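Local coordinates for protein 11R-lipoxygenase (Gersemia fruticosa, PDB 3VF1) that probably catalyses the addition of molecular oxygen to polyunsaturated fatty acids at a single non-heme iron, under the control of calcium, at residues E185-P190 with T196-S201; S360-L365 with E369-M374; S407-P412 with I531-E536. All blocks are in the same frame, centred on the assembly; numbering follows the deposited sequence.

Contact 1 (E185-P190 with T196-S201); sequences EPKSLP and TDEATS
Lys187 reaches across to Glu198 and pairs with it in a salt bridge at the protein surface. From CB the lysine chain starts off beside its own backbone N, with CG anti to the carbonyl carbon, and bends at once at CG (chi2 -67°). CD and the atoms beyond it then run out extended, which carries the tip over to the second segment. Lys187 CE is the first atom to meet it, 3.3 Å from Glu198 OE1. Lys187 NZ follows and straddles the carboxylate, 3.3 Å from Glu198 OE1 and 3.4 Å from Glu198 OE2. Both hydrogen bonds are weak, so the attraction is probably mainly electrostatic and spread over the carboxylate. Glu198 comes to meet the lysine with a bend of its own (chi2 63°), and the two chains cross at roughly a right angle.

Each partner springs from a small turn with its own internal bonds. Ser188 OG donates to Glu185 O at 2.6 Å, while Ser201 OG donates to Glu198 O at 2.8 Å. Asp197 OD1 accepts from Ala199 N at 2.9 Å, and this Asx turn frames Glu198. The pair is thus a solvent-exposed salt bridge between two turns of the long loop joining helix 148-164 to helix 208-213, with the Glu198 side chain about 10 Å from that of Trp126 in the PLAT beta-sandwich.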
loop_
_atom_site.group_PDB
_atom_site.type_symbol
_atom_site.label_atom_id
_atom_site.label_comp_id
_atom_site.label_asym_id
_atom_site.label_seq_id
_atom_site.Cartn_x
_atom_site.Cartn_y
_atom_site.Cartn_z
ATOM N N GLU A 185 -19.261 5.045 4.161
ATOM C CA GLU A 185 -18.538 4.375 5.235
ATOM C C GLU A 185 -18.126 2.974 4.797
ATOM O O GLU A 185 -18.616 2.469 3.790
ATOM C CB GLU A 185 -19.407 4.285 6.491
ATOM C CG GLU A 185 -19.972 5.619 6.965
ATOM C CD GLU A 185 -20.715 5.493 8.283
ATOM O OE1 GLU A 185 -20.522 4.470 8.977
ATOM O OE2 GLU A 185 -21.490 6.411 8.623
ATOM N N PRO A 186 -17.221 2.338 5.555
ATOM C CA PRO A 186 -16.820 0.969 5.216
ATOM C C PRO A 186 -18.013 0.021 5.128
ATOM O O PRO A 186 -17.993 -0.912 4.327
ATOM C CB PRO A 186 -15.907 0.575 6.381
ATOM C CG PRO A 186 -15.369 1.863 6.891
ATOM C CD PRO A 186 -16.473 2.862 6.711
ATOM N N LYS A 187 -19.038 0.266 5.939
ATOM C CA LYS A 187 -20.218 -0.596 5.971
ATOM C C LYS A 187 -21.105 -0.422 4.741
ATOM O O LYS A 187 -21.806 -1.350 4.339
ATOM C CB LYS A 187 -21.041 -0.330 7.234
ATOM C CG LYS A 187 -20.471 -0.956 8.498
ATOM C CD LYS A 187 -20.528 -2.476 8.431
ATOM C CE LYS A 187 -20.138 -3.111 9.756
ATOM N NZ LYS A 187 -20.225 -4.597 9.705
ATOM N N SER A 188 -21.077 0.766 4.146
ATOM C CA SER A 188 -21.909 1.044 2.978
ATOM C C SER A 188 -21.325 0.442 1.701
ATOM O O SER A 188 -21.880 0.617 0.616
ATOM C CB SER A 188 -22.109 2.553 2.805
ATOM O OG SER A 188 -20.870 3.226 2.677
ATOM N N LEU A 189 -20.205 -0.262 1.832
ATOM C CA LEU A 189 -19.604 -0.958 0.701
ATOM C C LEU A 189 -20.224 -2.339 0.536
ATOM O O LEU A 189 -20.746 -2.906 1.496
ATOM C CB LEU A 189 -18.094 -1.111 0.903
ATOM C CG LEU A 189 -17.219 0.126 0.707
ATOM C CD1 LEU A 189 -15.806 -0.157 1.192
ATOM C CD2 LEU A 189 -17.206 0.553 -0.750
ATOM N N PRO A 190 -20.171 -2.888 -0.688
ATOM C CA PRO A 190 -20.580 -4.278 -0.908
ATOM C C PRO A 190 -19.822 -5.221 0.019
ATOM O O PRO A 190 -18.625 -5.032 0.237
ATOM C CB PRO A 190 -20.193 -4.528 -2.366
ATOM C CG PRO A 190 -20.251 -3.182 -2.999
ATOM C CD PRO A 190 -19.799 -2.215 -1.945
ATOM N N THR A 196 -12.316 -7.722 6.429
ATOM C CA THR A 196 -12.435 -9.127 6.797
ATOM C C THR A 196 -12.345 -9.302 8.311
ATOM O O THR A 196 -12.444 -10.415 8.824
ATOM C CB THR A 196 -11.345 -9.976 6.122
ATOM O OG1 THR A 196 -10.051 -9.473 6.478
ATOM C CG2 THR A 196 -11.503 -9.937 4.608
ATOM N N ASP A 197 -12.154 -8.194 9.020
ATOM C CA ASP A 197 -12.123 -8.207 10.477
ATOM C C ASP A 197 -12.834 -6.963 10.998
ATOM O O ASP A 197 -12.505 -5.841 10.610
ATOM C CB ASP A 197 -10.681 -8.253 10.981
ATOM C CG ASP A 197 -10.591 -8.535 12.468
ATOM O OD1 ASP A 197 -11.388 -7.955 13.238
ATOM O OD2 ASP A 197 -9.726 -9.343 12.868
ATOM N N GLU A 198 -13.807 -7.166 11.880
ATOM C CA GLU A 198 -14.658 -6.075 12.343
ATOM C C GLU A 198 -13.907 -5.085 13.233
ATOM O O GLU A 198 -14.306 -3.926 13.358
ATOM C CB GLU A 198 -15.869 -6.636 13.093
ATOM C CG GLU A 198 -16.918 -5.594 13.454
ATOM C CD GLU A 198 -17.548 -4.948 12.233
ATOM O OE1 GLU A 198 -18.346 -4.001 12.404
ATOM O OE2 GLU A 198 -17.248 -5.387 11.101
ATOM N N ALA A 199 -12.821 -5.541 13.848
ATOM C CA ALA A 199 -12.033 -4.691 14.733
ATOM C C ALA A 199 -11.339 -3.574 13.959
ATOM O O ALA A 199 -11.040 -2.516 14.514
ATOM C CB ALA A 199 -11.007 -5.525 15.483
ATOM N N THR A 200 -11.087 -3.814 12.675
ATOM C CA THR A 200 -10.354 -2.868 11.839
ATOM C C THR A 200 -11.015 -1.491 11.797
ATOM O O THR A 200 -10.336 -0.465 11.840
ATOM C CB THR A 200 -10.231 -3.386 10.393
ATOM O OG1 THR A 200 -9.649 -4.696 10.397
ATOM C CG2 THR A 200 -9.368 -2.452 9.560
ATOM N N SER A 201 -12.341 -1.475 11.706
ATOM C CA SER A 201 -13.084 -0.227 11.546
ATOM C C SER A 201 -12.831 0.779 12.669
ATOM O O SER A 201 -13.003 1.983 12.476
ATOM C CB SER A 201 -14.584 -0.516 11.439
ATOM O OG SER A 201 -15.035 -1.320 12.516
#

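Contact 2 (S360-L365 with E369-M374); sequences SIWTPL and EWDWIM
Pro364 lies flat against one face of the Trp372 indole, the two side chains running side by side and pointing the same way. CD of the proline stands 3.5 Å from the centroid of the Trp372 six-membered ring and only 5° off its normal, a CH-pi contact. CB of Pro364 reaches over the five-membered ring, 3.8 Å from Trp372 NE1. With Trp372 CG anti to the backbone N (chi1 178°), its indole swings off the helix to slide beneath the proline, and its NE1 is hydrogen-bonded to Asp254 OD1.

Trp362 and Asp371 meet quite differently. Here the carboxylate comes to the rim of the indole, Asp371 OD2 lying in the ring plane at 3.3 Å from Trp362 CZ3, with the carboxylate turned 85° to the ring. Backbone amides hold that carboxylate, Gly605 N binding OD2 and Ser607 N binding OD1, while Lys604 makes a cation-pi contact with Trp362. A looser apolar touch, Trp362 CB to Trp372 CZ3 at 4.4 Å, joins the two pairs.

Together they pin a strand-to-helix connection, in which the short, weakly bonded edge strand 361-362 of an antiparallel sheet leads through a brief loop into helix 369-410, the long lipoxygenase helix that bears the iron ligands His392 and His397.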
loop_
_atom_site.group_PDB
_atom_site.type_symbol
_atom_site.label_atom_id
_atom_site.label_comp_id
_atom_site.label_asym_id
_atom_site.label_seq_id
_atom_site.Cartn_x
_atom_site.Cartn_y
_atom_site.Cartn_z
ATOM N N SER A 360 20.211 30.731 8.079
ATOM C CA SER A 360 21.600 30.452 7.751
ATOM C C SER A 360 21.798 28.989 7.387
ATOM O O SER A 360 20.876 28.180 7.494
ATOM C CB SER A 360 22.478 30.776 8.953
ATOM O OG SER A 360 22.139 29.931 10.041
ATOM N N ILE A 361 23.013 28.654 6.967
ATOM C CA ILE A 361 23.375 27.272 6.694
ATOM C C ILE A 361 24.013 26.644 7.929
ATOM O O ILE A 361 25.009 27.146 8.448
ATOM C CB ILE A 361 24.342 27.172 5.503
ATOM C CG1 ILE A 361 23.657 27.694 4.238
ATOM C CG2 ILE A 361 24.800 25.733 5.311
ATOM C CD1 ILE A 361 24.525 27.674 3.002
ATOM N N TRP A 362 23.424 25.545 8.393
ATOM C CA TRP A 362 23.911 24.843 9.573
ATOM C C TRP A 362 24.868 23.736 9.157
ATOM O O TRP A 362 24.698 23.115 8.113
ATOM C CB TRP A 362 22.742 24.255 10.363
ATOM C CG TRP A 362 21.695 25.266 10.703
ATOM C CD1 TRP A 362 20.672 25.687 9.904
ATOM C CD2 TRP A 362 21.566 25.989 11.932
ATOM N NE1 TRP A 362 19.913 26.626 10.559
ATOM C CE2 TRP A 362 20.441 26.828 11.807
ATOM C CE3 TRP A 362 22.291 26.008 13.126
ATOM C CZ2 TRP A 362 20.025 27.677 12.830
ATOM C CZ3 TRP A 362 21.876 26.851 14.139
ATOM C CH2 TRP A 362 20.754 27.674 13.986
ATOM N N THR A 363 25.875 23.494 9.987
ATOM C CA THR A 363 26.943 22.565 9.646
ATOM C C THR A 363 27.644 22.085 10.915
ATOM O O THR A 363 27.958 22.887 11.792
ATOM C CB THR A 363 27.959 23.252 8.710
ATOM O OG1 THR A 363 27.511 23.144 7.354
ATOM C CG2 THR A 363 29.312 22.632 8.824
ATOM N N PRO A 364 27.897 20.770 11.018
ATOM C CA PRO A 364 28.500 20.214 12.237
ATOM C C PRO A 364 29.936 20.687 12.450
ATOM O O PRO A 364 30.459 20.606 13.557
ATOM C CB PRO A 364 28.459 18.704 11.990
ATOM C CG PRO A 364 28.467 18.564 10.508
ATOM C CD PRO A 364 27.695 19.739 9.985
ATOM N N LEU A 365 30.559 21.164 11.379
ATOM C CA LEU A 365 31.894 21.749 11.434
ATOM C C LEU A 365 31.921 23.146 12.061
ATOM O O LEU A 365 32.836 23.469 12.819
ATOM C CB LEU A 365 32.468 21.823 10.019
ATOM C CG LEU A 365 33.966 22.088 9.887
ATOM C CD1 LEU A 365 34.765 20.904 10.404
ATOM C CD2 LEU A 365 34.316 22.384 8.435
ATOM N N GLU A 369 27.205 21.528 18.848
ATOM C CA GLU A 369 26.668 20.179 18.746
ATOM C C GLU A 369 25.155 20.169 18.950
ATOM O O GLU A 369 24.435 19.452 18.257
ATOM C CB GLU A 369 27.361 19.260 19.752
ATOM C CG GLU A 369 28.859 19.143 19.516
ATOM C CD GLU A 369 29.532 18.182 20.470
ATOM O OE1 GLU A 369 28.834 17.608 21.333
ATOM O OE2 GLU A 369 30.762 17.999 20.352
ATOM N N TRP A 370 24.673 20.970 19.894
ATOM C CA TRP A 370 23.238 21.067 20.139
ATOM C C TRP A 370 22.524 21.725 18.961
ATOM O O TRP A 370 21.428 21.314 18.588
ATOM C CB TRP A 370 22.956 21.840 21.430
ATOM C CG TRP A 370 23.132 21.011 22.668
ATOM C CD1 TRP A 370 24.020 21.225 23.682
ATOM C CD2 TRP A 370 22.404 19.826 23.018
ATOM N NE1 TRP A 370 23.886 20.252 24.642
ATOM C CE2 TRP A 370 22.902 19.381 24.257
ATOM C CE3 TRP A 370 21.380 19.101 22.401
ATOM C CZ2 TRP A 370 22.409 18.243 24.894
ATOM C CZ3 TRP A 370 20.892 17.973 23.034
ATOM C CH2 TRP A 370 21.407 17.554 24.269
ATOM N N ASP A 371 23.148 22.744 18.377
ATOM C CA ASP A 371 22.581 23.412 17.208
ATOM C C ASP A 371 22.445 22.432 16.053
ATOM O O ASP A 371 21.418 22.389 15.383
ATOM C CB ASP A 371 23.452 24.598 16.776
ATOM C CG ASP A 371 23.026 25.907 17.420
ATOM O OD1 ASP A 371 22.165 25.880 18.322
ATOM O OD2 ASP A 371 23.556 26.967 17.024
ATOM N N TRP A 372 23.490 21.644 15.825
ATOM C CA TRP A 372 23.488 20.671 14.743
ATOM C C TRP A 372 22.381 19.639 14.937
ATOM O O TRP A 372 21.713 19.247 13.981
ATOM C CB TRP A 372 24.844 19.973 14.646
ATOM C CG TRP A 372 24.892 18.926 13.576
ATOM C CD1 TRP A 372 25.194 17.605 13.733
ATOM C CD2 TRP A 372 24.616 19.113 12.182
ATOM N NE1 TRP A 372 25.129 16.959 12.522
ATOM C CE2 TRP A 372 24.775 17.862 11.555
ATOM C CE3 TRP A 372 24.252 20.216 11.404
ATOM C CZ2 TRP A 372 24.583 17.683 10.186
ATOM C CZ3 TRP A 372 24.061 20.036 10.045
ATOM C CH2 TRP A 372 24.227 18.780 9.451
ATOM N N ILE A 373 22.192 19.199 16.177
ATOM C CA ILE A 373 21.129 18.252 16.491
ATOM C C ILE A 373 19.766 18.876 16.208
ATOM O O ILE A 373 18.882 18.228 15.650
ATOM C CB ILE A 373 21.202 17.784 17.959
ATOM C CG1 ILE A 373 22.344 16.780 18.124
ATOM C CG2 ILE A 373 19.887 17.151 18.391
ATOM C CD1 ILE A 373 22.617 16.382 19.562
ATOM N N MET A 374 19.602 20.138 16.588
ATOM C CA MET A 374 18.356 20.850 16.335
ATOM C C MET A 374 18.082 20.907 14.834
ATOM O O MET A 374 16.976 20.610 14.380
ATOM C CB MET A 374 18.422 22.266 16.913
ATOM C CG MET A 374 17.220 23.142 16.567
ATOM S SD MET A 374 15.681 22.600 17.342
ATOM C CE MET A 374 15.883 23.251 19.001
#

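Contact 3 (S407-P412 with I531-E536)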
loop_
_atom_site.group_PDB
_atom_site.type_symbol
_atom_site.label_atom_id
_atom_site.label_comp_id
_atom_site.label_asym_id
_atom_site.label_seq_id
_atom_site.Cartn_x
_atom_site.Cartn_y
_atom_site.Cartn_z
ATOM N N SER A 407 -11.508 -2.379 -11.963
ATOM C CA SER A 407 -11.607 -3.827 -12.102
ATOM C C SER A 407 -13.055 -4.280 -11.966
ATOM O O SER A 407 -13.545 -5.077 -12.767
ATOM C CB SER A 407 -10.748 -4.537 -11.055
ATOM O OG SER A 407 -9.365 -4.356 -11.312
ATOM N N TRP A 408 -13.737 -3.769 -10.946
ATOM C CA TRP A 408 -15.122 -4.146 -10.686
ATOM C C TRP A 408 -16.062 -3.643 -11.777
ATOM O O TRP A 408 -17.080 -4.271 -12.067
ATOM C CB TRP A 408 -15.575 -3.612 -9.324
ATOM C CG TRP A 408 -15.063 -4.416 -8.166
ATOM C CD1 TRP A 408 -13.993 -4.123 -7.371
ATOM C CD2 TRP A 408 -15.600 -5.650 -7.676
ATOM N NE1 TRP A 408 -13.832 -5.098 -6.416
ATOM C CE2 TRP A 408 -14.806 -6.047 -6.582
ATOM C CE3 TRP A 408 -16.676 -6.457 -8.056
ATOM C CZ2 TRP A 408 -15.053 -7.217 -5.866
ATOM C CZ3 TRP A 408 -16.920 -7.619 -7.344
ATOM C CH2 TRP A 408 -16.111 -7.987 -6.262
ATOM N N ARG A 409 -15.712 -2.517 -12.386
ATOM C CA ARG A 409 -16.591 -1.860 -13.350
ATOM C C ARG A 409 -16.441 -2.367 -14.783
ATOM O O ARG A 409 -17.356 -2.214 -15.590
ATOM C CB ARG A 409 -16.344 -0.350 -13.333
ATOM C CG ARG A 409 -16.824 0.346 -12.075
ATOM C CD ARG A 409 -16.340 1.786 -12.023
ATOM N NE ARG A 409 -16.695 2.531 -13.227
ATOM C CZ ARG A 409 -17.910 3.002 -13.491
ATOM N NH1 ARG A 409 -18.909 2.799 -12.643
ATOM N NH2 ARG A 409 -18.131 3.673 -14.613
ATOM N N ASN A 410 -15.295 -2.960 -15.106
ATOM C CA ASN A 410 -14.996 -3.293 -16.496
ATOM C C ASN A 410 -14.571 -4.739 -16.754
ATOM O O ASN A 410 -14.586 -5.190 -17.900
ATOM C CB ASN A 410 -13.919 -2.347 -17.029
ATOM C CG ASN A 410 -14.308 -0.889 -16.892
ATOM O OD1 ASN A 410 -15.033 -0.347 -17.726
ATOM N ND2 ASN A 410 -13.829 -0.246 -15.833
ATOM N N LEU A 411 -14.194 -5.464 -15.706
ATOM C CA LEU A 411 -13.701 -6.827 -15.878
ATOM C C LEU A 411 -14.617 -7.855 -15.221
ATOM O O LEU A 411 -15.024 -7.684 -14.071
ATOM C CB LEU A 411 -12.295 -6.965 -15.295
ATOM C CG LEU A 411 -11.215 -6.062 -15.890
ATOM C CD1 LEU A 411 -9.884 -6.322 -15.200
ATOM C CD2 LEU A 411 -11.092 -6.273 -17.390
ATOM N N PRO A 412 -14.947 -8.928 -15.956
ATOM C CA PRO A 412 -15.669 -10.062 -15.374
ATOM C C PRO A 412 -14.700 -11.004 -14.669
ATOM O O PRO A 412 -13.524 -11.051 -15.032
ATOM C CB PRO A 412 -16.284 -10.740 -16.597
ATOM C CG PRO A 412 -15.319 -10.455 -17.695
ATOM C CD PRO A 412 -14.743 -9.093 -17.406
ATOM N N ILE A 531 -8.652 0.106 -18.911
ATOM C CA ILE A 531 -7.631 1.149 -18.968
ATOM C C ILE A 531 -8.222 2.497 -19.372
ATOM O O ILE A 531 -7.711 3.544 -18.978
ATOM C CB ILE A 531 -6.485 0.776 -19.936
ATOM C CG1 ILE A 531 -5.295 1.721 -19.744
ATOM C CG2 ILE A 531 -6.962 0.814 -21.382
ATOM C CD1 ILE A 531 -4.677 1.667 -18.360
ATOM N N ARG A 532 -9.296 2.472 -20.151
ATOM C CA ARG A 532 -9.952 3.706 -20.569
ATOM C C ARG A 532 -10.673 4.361 -19.394
ATOM O O ARG A 532 -10.736 5.587 -19.295
ATOM C CB ARG A 532 -10.942 3.442 -21.707
ATOM C CG ARG A 532 -11.712 4.686 -22.133
ATOM C CD ARG A 532 -12.469 4.492 -23.442
ATOM N NE ARG A 532 -13.467 3.424 -23.366
ATOM C CZ ARG A 532 -13.314 2.197 -23.862
ATOM N NH1 ARG A 532 -12.200 1.843 -24.494
ATOM N NH2 ARG A 532 -14.290 1.311 -23.727
ATOM N N ASP A 533 -11.216 3.539 -18.503
ATOM C CA ASP A 533 -11.918 4.048 -17.332
ATOM C C ASP A 533 -10.928 4.679 -16.354
ATOM O O ASP A 533 -11.251 5.649 -15.667
ATOM C CB ASP A 533 -12.696 2.923 -16.650
ATOM C CG ASP A 533 -13.790 3.439 -15.737
ATOM O OD1 ASP A 533 -14.098 4.647 -15.800
ATOM O OD2 ASP A 533 -14.350 2.632 -14.967
ATOM N N LEU A 534 -9.722 4.125 -16.296
ATOM C CA LEU A 534 -8.665 4.668 -15.450
ATOM C C LEU A 534 -8.172 6.006 -15.988
ATOM O O LEU A 534 -7.989 6.961 -15.231
ATOM C CB LEU A 534 -7.494 3.687 -15.367
ATOM C CG LEU A 534 -7.765 2.381 -14.622
ATOM C CD1 LEU A 534 -6.594 1.424 -14.774
ATOM C CD2 LEU A 534 -8.052 2.654 -13.154
ATOM N N HIS A 535 -7.959 6.069 -17.299
ATOM C CA HIS A 535 -7.446 7.275 -17.936
ATOM C C HIS A 535 -8.401 8.452 -17.770
ATOM O O HIS A 535 -7.971 9.595 -17.620
ATOM C CB HIS A 535 -7.206 7.024 -19.426
ATOM C CG HIS A 535 -6.832 8.254 -20.191
ATOM N ND1 HIS A 535 -5.525 8.656 -20.363
ATOM C CD2 HIS A 535 -7.595 9.175 -20.825
ATOM C CE1 HIS A 535 -5.499 9.769 -21.073
ATOM N NE2 HIS A 535 -6.742 10.106 -21.366
ATOM N N GLU A 536 -9.698 8.166 -17.793
ATOM C CA GLU A 536 -10.713 9.216 -17.784
ATOM C C GLU A 536 -11.161 9.593 -16.376
ATOM O O GLU A 536 -11.268 10.775 -16.052
ATOM C CB GLU A 536 -11.922 8.780 -18.616
ATOM C CG GLU A 536 -11.606 8.587 -20.092
ATOM C CD GLU A 536 -12.790 8.066 -20.884
ATOM O OE1 GLU A 536 -13.798 7.670 -20.259
ATOM O OE2 GLU A 536 -12.714 8.053 -22.131
#
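A single carboxylate oxygen, Asp533 OD2, is gripped by two neighbours at the end of the facing helix. Arg409 NE donates to it at 2.9 Å with an N-H...O angle of 165°, in the guanidinium plane and on the syn lone pair, forming a salt bridge. Asn410 ND2 comes in on the anti side of Asp533 OD2 at 3.1 Å, about equally straight, and also donates to Ser406 O one turn back. The bend at chi3 of Arg409 (54°) turns NE inward, leaving NH1 to bond Tyr165 O.

The oxygen thereby ties the C-terminal turn of helix 369-410 to helix 525-538 within the helical lipoxygenase domain, the closest CA atoms, those of Asn410 and Asp533, being 8.0 Å apart. The other carboxylate oxygen, OD1, accepts from Trp167 NE1 and Asn537 ND2. An alanine in place of Asp533 would probably leave the Arg409 charge without this mate and the Asn410 amide with less to fix its rotation.

Away from this tight knot the interface thins. Arg532 and Glu536 are exposed to solvent and touch nothing in 407-412; Arg532 instead forms a salt bridge with Asp529 on its own helix.

How the contacts relate
Contact 1 lies at the surface, where one exposed ion pair with weak bonds links two turns of a loop. Contacts 2 and 3 are buried and both use helix 369-410, near its start and at its end, about 52 Å apart between centres and on opposite sides of the chain's centre, yet those two differ in chemistry. At the start, indoles and a proline do the work, and the carboxylate is bonded by amides of another loop; at the end, one carboxylate oxygen is held by two nearly straight bonds. Contacts 1 and 3 come within about 7 Å at their nearest atoms without touching, yet their salt bridges differ plainly in tightness.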